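Local coordinates for protein trehalose-6-phosphate phosphatase (Candida albicans, PDB 5DXI) that is a phosphatase domain of the haloacid dehalogenase (HAD) superfamily, here holding a magnesium ion, a beryllium trifluoride ion and a glycan at its site, at residues A[91-96]-A[136-141]; A[66-69]-A[74-77]; A[171-176]-A[182-187]. All blocks are in the same frame, centred on the assembly; numbering follows the deposited sequence.

In the fold
Contact 2 lies inside the core domain, within a beta-alpha-beta unit of the large mixed sheet, and contact 3 is a hairpin of the separate four-stranded antiparallel sheet, consistent with a HAD cap. Contact 1 bridges the two sheets. All three are largely buried, although contact 3 has a polar rim. Contacts 1 and 2 are small and apolar where their segments meet; contact 3 is far larger and is built on backbone hydrogen bonds. Contacts 1 and 3 share a sheet, joined by the backbone bond between Leu140 and Val184, while Lys95 and Glu76 tie contact 1 to contact 2 by a salt bridge. Each contact also reaches the same glucose.

Contact 1. Residues A[91-96]-A[136-141]; sequences GCFMKD and KKVALT. With GLC (alpha-D-glucopyranose), chain C.
The backbones meet nowhere as paired strands: at the nearest point Cys92 and Val138 keep their CA atoms 7.2 Å apart, and side chains fill the space between. Here the core sheet of the HAD fold touches the turn between strands 132-135 and 140-143 of the cap-like antiparallel sheet. On the core side Cys92 and Phe93 both face Ala88 in a classic beta bulge at the start of strand 93-95. Val138 splits its two methyls between them. With CG1 anti to the backbone N (chi1 177°), that branch reaches Cys92 SG at 3.6 Å, while CG2 meets Phe93 CE1 at 3.9 Å, coming obliquely to the ring. Lys137 crosses Phe93 at about a right angle and rests its CB 4.0 Å from Phe93 CZ; its amine turns off to Gln72. Glu89 holds the turn in place, its carboxylate accepting the backbone N-H groups of Lys137, Val138 and Ala139. The extended chain of Lys136 runs from this turn to the sugar, where its ammonium is also held by Glu183 and by the carbonyl of Gly69. Lys136 NZ donates to glucose O3 at 2.8 Å and to O4 at 2.9 Å.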
loop_
_atom_site.group_PDB
_atom_site.type_symbol
_atom_site.label_atom_id
_atom_site.label_comp_id
_atom_site.label_asym_id
_atom_site.label_seq_id
_atom_site.Cartn_x
_atom_site.Cartn_y
_atom_site.Cartn_z
ATOM N N GLY A 91 6.852 -1.805 -3.709
ATOM C CA GLY A 91 7.031 -1.530 -5.129
ATOM C C GLY A 91 8.191 -2.233 -5.827
ATOM O O GLY A 91 8.429 -2.004 -7.014
ATOM N N CYS A 92 8.910 -3.098 -5.114
ATOM C CA CYS A 92 10.046 -3.779 -5.730
ATOM C C CYS A 92 9.633 -4.950 -6.614
ATOM O O CYS A 92 10.332 -5.274 -7.584
ATOM C CB CYS A 92 11.027 -4.258 -4.658
ATOM S SG CYS A 92 11.821 -2.876 -3.784
ATOM N N PHE A 93 8.493 -5.569 -6.307
ATOM C CA PHE A 93 8.063 -6.773 -7.032
ATOM C C PHE A 93 6.599 -6.700 -7.417
ATOM O O PHE A 93 5.810 -6.117 -6.690
ATOM C CB PHE A 93 8.286 -8.045 -6.191
ATOM C CG PHE A 93 9.717 -8.281 -5.803
ATOM C CD1 PHE A 93 10.243 -7.709 -4.659
ATOM C CD2 PHE A 93 10.537 -9.075 -6.588
ATOM C CE1 PHE A 93 11.565 -7.923 -4.311
ATOM C CE2 PHE A 93 11.859 -9.292 -6.245
ATOM C CZ PHE A 93 12.373 -8.726 -5.107
ATOM N N MET A 94 6.245 -7.294 -8.555
ATOM C CA MET A 94 4.850 -7.393 -9.004
ATOM C C MET A 94 4.543 -8.798 -9.487
ATOM O O MET A 94 5.391 -9.431 -10.112
ATOM C CB MET A 94 4.553 -6.430 -10.157
ATOM C CG MET A 94 4.413 -5.005 -9.793
ATOM S SD MET A 94 4.001 -4.014 -11.253
ATOM C CE MET A 94 2.259 -4.344 -11.473
ATOM N N LYS A 95 3.328 -9.277 -9.247
ATOM C CA LYS A 95 2.932 -10.536 -9.862
ATOM C C LYS A 95 1.479 -10.477 -10.331
ATOM O O LYS A 95 0.548 -10.376 -9.523
ATOM C CB LYS A 95 3.154 -11.725 -8.910
ATOM C CG LYS A 95 2.938 -13.076 -9.625
ATOM C CD LYS A 95 3.211 -14.290 -8.748
ATOM C CE LYS A 95 2.084 -14.518 -7.764
ATOM N NZ LYS A 95 1.987 -15.945 -7.332
ATOM N N ASP A 96 1.304 -10.529 -11.648
ATOM C CA ASP A 96 -0.016 -10.530 -12.267
ATOM C C ASP A 96 -0.858 -11.712 -11.810
ATOM O O ASP A 96 -0.326 -12.762 -11.424
ATOM C CB ASP A 96 0.103 -10.551 -13.789
ATOM C CG ASP A 96 0.322 -9.171 -14.373
ATOM O OD1 ASP A 96 -0.598 -8.339 -14.246
ATOM O OD2 ASP A 96 1.395 -8.924 -14.976
ATOM N N LYS A 136 14.442 -8.217 4.007
ATOM C CA LYS A 136 13.690 -8.797 2.909
ATOM C C LYS A 136 14.650 -8.917 1.725
ATOM O O LYS A 136 15.851 -8.750 1.905
ATOM C CB LYS A 136 12.463 -7.945 2.600
ATOM C CG LYS A 136 11.566 -7.717 3.826
ATOM C CD LYS A 136 10.517 -6.663 3.497
ATOM C CE LYS A 136 10.078 -5.907 4.723
ATOM N NZ LYS A 136 9.068 -4.862 4.413
ATOM N N LYS A 137 14.143 -9.171 0.522
ATOM C CA LYS A 137 15.040 -9.356 -0.614
ATOM C C LYS A 137 15.692 -8.037 -1.007
ATOM O O LYS A 137 16.900 -7.975 -1.240
ATOM C CB LYS A 137 14.301 -9.960 -1.809
ATOM C CG LYS A 137 13.866 -11.413 -1.621
ATOM C CD LYS A 137 14.184 -12.212 -2.877
ATOM C CE LYS A 137 13.187 -13.332 -3.117
ATOM N NZ LYS A 137 12.742 -13.318 -4.550
ATOM N N VAL A 138 14.899 -6.971 -1.061
ATOM C CA VAL A 138 15.440 -5.670 -1.389
ATOM C C VAL A 138 15.367 -4.735 -0.177
ATOM O O VAL A 138 16.396 -4.340 0.375
ATOM C CB VAL A 138 14.685 -5.049 -2.586
ATOM C CG1 VAL A 138 15.210 -3.652 -2.867
ATOM C CG2 VAL A 138 14.834 -5.947 -3.809
ATOM N N ALA A 139 14.149 -4.420 0.255
ATOM C CA ALA A 139 13.933 -3.520 1.377
ATOM C C ALA A 139 14.450 -4.106 2.694
ATOM O O ALA A 139 14.466 -5.316 2.877
ATOM C CB ALA A 139 12.458 -3.195 1.497
ATOM N N LEU A 140 14.871 -3.230 3.598
ATOM C CA LEU A 140 15.211 -3.625 4.967
ATOM C C LEU A 140 14.325 -2.877 5.942
ATOM O O LEU A 140 13.991 -1.712 5.719
ATOM C CB LEU A 140 16.680 -3.345 5.287
ATOM C CG LEU A 140 17.700 -4.311 4.686
ATOM C CD1 LEU A 140 18.156 -3.834 3.324
ATOM C CD2 LEU A 140 18.883 -4.508 5.629
ATOM N N THR A 141 13.937 -3.553 7.018
ATOM C CA THR A 141 13.027 -2.982 7.996
ATOM C C THR A 141 13.600 -3.091 9.401
ATOM O O THR A 141 14.037 -4.160 9.812
ATOM C CB THR A 141 11.657 -3.697 7.958
ATOM O OG1 THR A 141 11.123 -3.639 6.632
ATOM C CG2 THR A 141 10.687 -3.046 8.913
HETATM C C1 GLC C . 4.539 -5.163 8.533
HETATM C C2 GLC C . 5.806 -5.901 8.119
HETATM C C3 GLC C . 6.720 -4.949 7.341
HETATM C C4 GLC C . 5.958 -4.381 6.156
HETATM C C5 GLC C . 4.701 -3.682 6.666
HETATM C C6 GLC C . 3.863 -3.213 5.492
HETATM O O1 GLC C . 4.856 -4.129 9.463
HETATM O O2 GLC C . 6.460 -6.383 9.289
HETATM O O3 GLC C . 7.855 -5.653 6.859
HETATM O O4 GLC C . 6.775 -3.434 5.436
HETATM O O5 GLC C . 3.889 -4.581 7.402
HETATM O O6 GLC C . 3.375 -4.357 4.781
#

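Contact 2. Residues A[66-69]-A[74-77]; sequences IISG and FLEK. With BEF (beryllium trifluoride ion), chain F; GLC (alpha-D-glucopyranose), chain C.
Different first torsions set the roles of Leu75 and Ser68, which meet through Leu75 CD2 and Ser68 CB. Leu75 sets CG anti to its carbonyl carbon (chi1 -64°), which drops the isobutyl group from the helix onto the strand end. Ser68 instead holds OG anti to the backbone N (chi1 -180°), which turns the hydroxyl to the beryllium trifluoride ion while CB remains against the leucine. The touching branch is CD2 of Leu75, 4.0 Å from Ser68 CB and, more loosely, 4.4 Å from Ile66 CG2; the other branch of Ile66 leads away from the helix. This small apolar seat backs a very polar site. Ser68 OG donates to beryllium trifluoride F3 at 2.5 Å, a very short separation whose exact value is doubtful, and also receives the N-H of Arg70. Gly69 N donates to F1 at 2.9 Å and makes a weak bond to glucose O6. With no side chain on Gly69, glucose O4 comes within 3.4 Å of its CA. A serine at the end of the strand, gripping the ion, is consistent with the second sequence motif of HAD phosphatases; Lys191 and the backbone N-H groups of Tyr29 and Asp30 also donate to the ion, and Asp28 and Asp233 are further residues of its pocket. The two segments belong to a beta-alpha-beta unit of strand 62-67, helix 72-79 and strand 85-88. Strand 62-67 lies between strands 23-27 and 85-88: Leu75 also packs on Ala88, Ile66 on Phe27 and Leu86, and Ile67, turned away from helix 72-79, packs on helix 191-199.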
loop_
_atom_site.group_PDB
_atom_site.type_symbol
_atom_site.label_atom_id
_atom_site.label_comp_id
_atom_site.label_asym_id
_atom_site.label_seq_id
_atom_site.Cartn_x
_atom_site.Cartn_y
_atom_site.Cartn_z
ATOM N N ILE A 66 -3.118 -6.488 -4.165
ATOM C CA ILE A 66 -2.572 -6.279 -2.835
ATOM C C ILE A 66 -1.170 -5.698 -2.987
ATOM O O ILE A 66 -0.283 -6.341 -3.547
ATOM C CB ILE A 66 -2.513 -7.580 -2.012
ATOM C CG1 ILE A 66 -3.828 -8.377 -2.147
ATOM C CG2 ILE A 66 -2.137 -7.275 -0.567
ATOM C CD1 ILE A 66 -5.076 -7.609 -1.742
ATOM N N ILE A 67 -0.992 -4.468 -2.516
ATOM C CA ILE A 67 0.253 -3.731 -2.671
ATOM C C ILE A 67 0.833 -3.426 -1.298
ATOM O O ILE A 67 0.312 -2.578 -0.565
ATOM C CB ILE A 67 0.008 -2.415 -3.477
ATOM C CG1 ILE A 67 -0.689 -2.755 -4.797
ATOM C CG2 ILE A 67 1.305 -1.659 -3.698
ATOM C CD1 ILE A 67 -1.189 -1.572 -5.567
ATOM N N SER A 68 1.912 -4.119 -0.948
ATOM C CA SER A 68 2.327 -4.211 0.443
ATOM C C SER A 68 3.820 -3.976 0.632
ATOM O O SER A 68 4.590 -4.072 -0.316
ATOM C CB SER A 68 1.950 -5.612 1.001
ATOM O OG SER A 68 2.335 -5.749 2.364
ATOM N N GLY A 69 4.222 -3.687 1.870
ATOM C CA GLY A 69 5.628 -3.700 2.238
ATOM C C GLY A 69 6.149 -5.113 2.483
ATOM O O GLY A 69 7.370 -5.342 2.501
ATOM N N PHE A 74 5.525 -13.955 2.291
ATOM C CA PHE A 74 4.321 -13.708 3.078
ATOM C C PHE A 74 3.077 -13.615 2.182
ATOM O O PHE A 74 2.067 -14.275 2.430
ATOM C CB PHE A 74 4.478 -12.418 3.898
ATOM C CG PHE A 74 3.358 -12.183 4.872
ATOM C CD1 PHE A 74 3.405 -12.741 6.142
ATOM C CD2 PHE A 74 2.257 -11.419 4.514
ATOM C CE1 PHE A 74 2.378 -12.537 7.049
ATOM C CE2 PHE A 74 1.227 -11.214 5.399
ATOM C CZ PHE A 74 1.282 -11.771 6.683
ATOM N N LEU A 75 3.171 -12.799 1.133
ATOM C CA LEU A 75 2.044 -12.552 0.248
ATOM C C LEU A 75 1.639 -13.813 -0.503
ATOM O O LEU A 75 0.454 -14.072 -0.705
ATOM C CB LEU A 75 2.379 -11.426 -0.740
ATOM C CG LEU A 75 2.620 -10.055 -0.094
ATOM C CD1 LEU A 75 3.055 -9.071 -1.179
ATOM C CD2 LEU A 75 1.398 -9.533 0.685
ATOM N N GLU A 76 2.626 -14.597 -0.915
ATOM C CA GLU A 76 2.336 -15.852 -1.582
ATOM C C GLU A 76 1.580 -16.764 -0.603
ATOM O O GLU A 76 0.567 -17.370 -0.954
ATOM C CB GLU A 76 3.634 -16.503 -2.070
ATOM C CG GLU A 76 3.461 -17.511 -3.194
ATOM C CD GLU A 76 3.219 -16.850 -4.535
ATOM O OE1 GLU A 76 4.176 -16.253 -5.093
ATOM O OE2 GLU A 76 2.072 -16.926 -5.031
ATOM N N LYS A 77 2.061 -16.818 0.636
ATOM C CA LYS A 77 1.450 -17.654 1.655
ATOM C C LYS A 77 -0.014 -17.303 1.913
ATOM O O LYS A 77 -0.894 -18.161 1.819
ATOM C CB LYS A 77 2.238 -17.544 2.961
ATOM C CG LYS A 77 1.685 -18.388 4.104
ATOM C CD LYS A 77 2.482 -18.170 5.387
ATOM C CE LYS A 77 3.764 -18.977 5.425
ATOM N NZ LYS A 77 4.514 -18.781 6.702
HETATM BE BE BEF F . 0.574 -2.399 3.492
HETATM F F1 BEF F . 2.300 -2.059 3.305
HETATM F F2 BEF F . 0.802 -2.449 5.242
HETATM F F3 BEF F . 0.758 -4.156 3.458
HETATM C C1 GLC C . 4.539 -5.163 8.533
HETATM C C2 GLC C . 5.806 -5.901 8.119
HETATM C C3 GLC C . 6.720 -4.949 7.341
HETATM C C4 GLC C . 5.958 -4.381 6.156
HETATM C C5 GLC C . 4.701 -3.682 6.666
HETATM C C6 GLC C . 3.863 -3.213 5.492
HETATM O O1 GLC C . 4.856 -4.129 9.463
HETATM O O2 GLC C . 6.460 -6.383 9.289
HETATM O O3 GLC C . 7.855 -5.653 6.859
HETATM O O4 GLC C . 6.775 -3.434 5.436
HETATM O O5 GLC C . 3.889 -4.581 7.402
HETATM O O6 GLC C . 3.375 -4.357 4.781
#

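Contact 3. Residues A[171-176]-A[182-187]; sequences YDVEVM and IEVRPK. With GLC (alpha-D-glucopyranose), chain C.
A beta hairpin at the edge of the cap-like antiparallel sheet pairs strand 173-178 with strand 181-186, the short segment axes 4.5 Å apart and 160° from parallel. Glu174 with Arg185 and Met176 with Glu183 form the hydrogen-bonded pairs; Glu174 N to Arg185 O, at 2.7 Å, is nearly straight. Beyond them Lys187 N bonds to the carbonyl of Asp172, the centre of an inverse gamma turn. On one face Val175 CG1 lies beside Ile182 CG2 at 3.9 Å, with Val184 alongside, and helices 113-126 and 149-165 cover these residues. The other face carries Glu174, Met176, Glu183 and Arg185. Arg185 starts with CG wedged between its backbone N and carbonyl carbon (chi1 63°) and turns again about CB-CG (chi2 128°), which lays the guanidinium over the neighbouring strand: NH1 is 3.3 Å from Glu174 CB, and NH2 is 3.7 Å from Met176 SD. The carboxylate of Glu174 stays apart, its OE1 meeting the aliphatic part of Lys187. Arg185 NH1 donates to Pro186 O from above the carbonyl plane. Glu183 bends toward the glycan pocket, its OE1 in a salt bridge with Lys136 and its OE2 accepting the O4 hydroxyl of glucose, the 2.4 Å separation being doubtfully short.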
loop_
_atom_site.group_PDB
_atom_site.type_symbol
_atom_site.label_atom_id
_atom_site.label_comp_id
_atom_site.label_asym_id
_atom_site.label_seq_id
_atom_site.Cartn_x
_atom_site.Cartn_y
_atom_site.Cartn_z
ATOM N N TYR A 171 23.451 7.080 -1.691
ATOM C CA TYR A 171 22.638 6.274 -2.603
ATOM C C TYR A 171 21.291 6.930 -2.822
ATOM O O TYR A 171 20.861 7.752 -2.021
ATOM C CB TYR A 171 22.411 4.860 -2.065
ATOM C CG TYR A 171 23.657 4.048 -1.839
ATOM C CD1 TYR A 171 24.105 3.152 -2.797
ATOM C CD2 TYR A 171 24.379 4.165 -0.659
ATOM C CE1 TYR A 171 25.240 2.404 -2.592
ATOM C CE2 TYR A 171 25.518 3.414 -0.439
ATOM C CZ TYR A 171 25.945 2.537 -1.409
ATOM O OH TYR A 171 27.078 1.792 -1.191
ATOM N N ASP A 172 20.634 6.578 -3.919
ATOM C CA ASP A 172 19.252 6.986 -4.128
ATOM C C ASP A 172 18.312 5.992 -3.443
ATOM O O ASP A 172 17.660 5.179 -4.101
ATOM C CB ASP A 172 18.930 7.101 -5.611
ATOM C CG ASP A 172 19.571 8.316 -6.250
ATOM O OD1 ASP A 172 19.853 9.300 -5.521
ATOM O OD2 ASP A 172 19.803 8.281 -7.474
ATOM N N VAL A 173 18.269 6.054 -2.117
ATOM C CA VAL A 173 17.341 5.234 -1.346
ATOM C C VAL A 173 16.403 6.145 -0.557
ATOM O O VAL A 173 16.739 7.296 -0.247
ATOM C CB VAL A 173 18.068 4.284 -0.376
ATOM C CG1 VAL A 173 18.941 3.306 -1.141
ATOM C CG2 VAL A 173 18.903 5.076 0.611
ATOM N N GLU A 174 15.222 5.628 -0.250
ATOM C CA GLU A 174 14.252 6.355 0.545
ATOM C C GLU A 174 14.275 5.813 1.964
ATOM O O GLU A 174 14.258 4.603 2.152
ATOM C CB GLU A 174 12.853 6.213 -0.037
ATOM C CG GLU A 174 11.829 7.100 0.660
ATOM C CD GLU A 174 12.077 8.575 0.387
ATOM O OE1 GLU A 174 12.556 8.896 -0.725
ATOM O OE2 GLU A 174 11.806 9.403 1.286
ATOM N N VAL A 175 14.327 6.699 2.952
ATOM C CA VAL A 175 14.263 6.275 4.357
ATOM C C VAL A 175 12.869 6.571 4.907
ATOM O O VAL A 175 12.529 7.730 5.165
ATOM C CB VAL A 175 15.339 6.975 5.240
ATOM C CG1 VAL A 175 15.237 6.505 6.683
ATOM C CG2 VAL A 175 16.744 6.704 4.705
ATOM N N MET A 176 12.066 5.526 5.079
ATOM C CA MET A 176 10.655 5.690 5.406
ATOM C C MET A 176 10.380 5.409 6.875
ATOM O O MET A 176 10.662 4.322 7.349
ATOM C CB MET A 176 9.786 4.737 4.577
ATOM C CG MET A 176 9.523 5.136 3.143
ATOM S SD MET A 176 8.269 4.060 2.387
ATOM C CE MET A 176 9.100 2.475 2.402
ATOM N N ILE A 182 11.459 1.600 10.796
ATOM C CA ILE A 182 12.133 2.366 9.771
ATOM C C ILE A 182 12.321 1.404 8.609
ATOM O O ILE A 182 12.703 0.257 8.822
ATOM C CB ILE A 182 13.485 2.930 10.236
ATOM C CG1 ILE A 182 13.273 3.962 11.339
ATOM C CG2 ILE A 182 14.216 3.611 9.080
ATOM C CD1 ILE A 182 14.559 4.403 11.992
ATOM N N GLU A 183 12.062 1.835 7.393
ATOM C CA GLU A 183 12.268 0.981 6.246
ATOM C C GLU A 183 13.139 1.713 5.266
ATOM O O GLU A 183 13.032 2.897 5.141
ATOM C CB GLU A 183 10.934 0.580 5.598
ATOM C CG GLU A 183 9.982 -0.203 6.498
ATOM C CD GLU A 183 9.221 -1.298 5.784
ATOM O OE1 GLU A 183 9.727 -1.857 4.831
ATOM O OE2 GLU A 183 8.117 -1.616 6.194
ATOM N N VAL A 184 14.013 0.994 4.594
ATOM C CA VAL A 184 14.867 1.560 3.557
ATOM C C VAL A 184 14.731 0.779 2.252
ATOM O O VAL A 184 14.801 -0.448 2.236
ATOM C CB VAL A 184 16.346 1.574 3.988
ATOM C CG1 VAL A 184 17.214 2.136 2.876
ATOM C CG2 VAL A 184 16.521 2.404 5.264
ATOM N N ARG A 185 14.516 1.494 1.157
ATOM C CA ARG A 185 14.402 0.847 -0.130
ATOM C C ARG A 185 14.775 1.855 -1.219
ATOM O O ARG A 185 14.806 3.053 -0.945
ATOM C CB ARG A 185 12.987 0.296 -0.315
ATOM C CG ARG A 185 11.949 1.356 -0.327
ATOM C CD ARG A 185 11.040 1.258 -1.539
ATOM N NE ARG A 185 9.906 2.150 -1.333
ATOM C CZ ARG A 185 9.964 3.467 -1.474
ATOM N NH1 ARG A 185 11.093 4.047 -1.872
ATOM N NH2 ARG A 185 8.892 4.202 -1.241
ATOM N N PRO A 186 15.079 1.364 -2.444
ATOM C CA PRO A 186 15.458 2.246 -3.555
ATOM C C PRO A 186 14.404 3.300 -3.764
ATOM O O PRO A 186 13.214 3.013 -3.608
ATOM C CB PRO A 186 15.532 1.302 -4.760
ATOM C CG PRO A 186 15.830 -0.038 -4.168
ATOM C CD PRO A 186 15.078 -0.054 -2.854
ATOM N N LYS A 187 14.841 4.515 -4.067
ATOM C CA LYS A 187 13.931 5.632 -4.157
ATOM C C LYS A 187 13.046 5.535 -5.392
ATOM O O LYS A 187 11.916 6.027 -5.391
ATOM C CB LYS A 187 14.706 6.955 -4.141
ATOM C CG LYS A 187 13.815 8.165 -3.945
ATOM C CD LYS A 187 14.575 9.370 -3.384
ATOM C CE LYS A 187 15.372 10.078 -4.451
ATOM N NZ LYS A 187 14.467 10.765 -5.415
HETATM C C1 GLC C . 4.539 -5.163 8.533
HETATM C C2 GLC C . 5.806 -5.901 8.119
HETATM C C3 GLC C . 6.720 -4.949 7.341
HETATM C C4 GLC C . 5.958 -4.381 6.156
HETATM C C5 GLC C . 4.701 -3.682 6.666
HETATM C C6 GLC C . 3.863 -3.213 5.492
HETATM O O1 GLC C . 4.856 -4.129 9.463
HETATM O O2 GLC C . 6.460 -6.383 9.289
HETATM O O3 GLC C . 7.855 -5.653 6.859
HETATM O O4 GLC C . 6.775 -3.434 5.436
HETATM O O5 GLC C . 3.889 -4.581 7.402
HETATM O O6 GLC C . 3.375 -4.357 4.781
#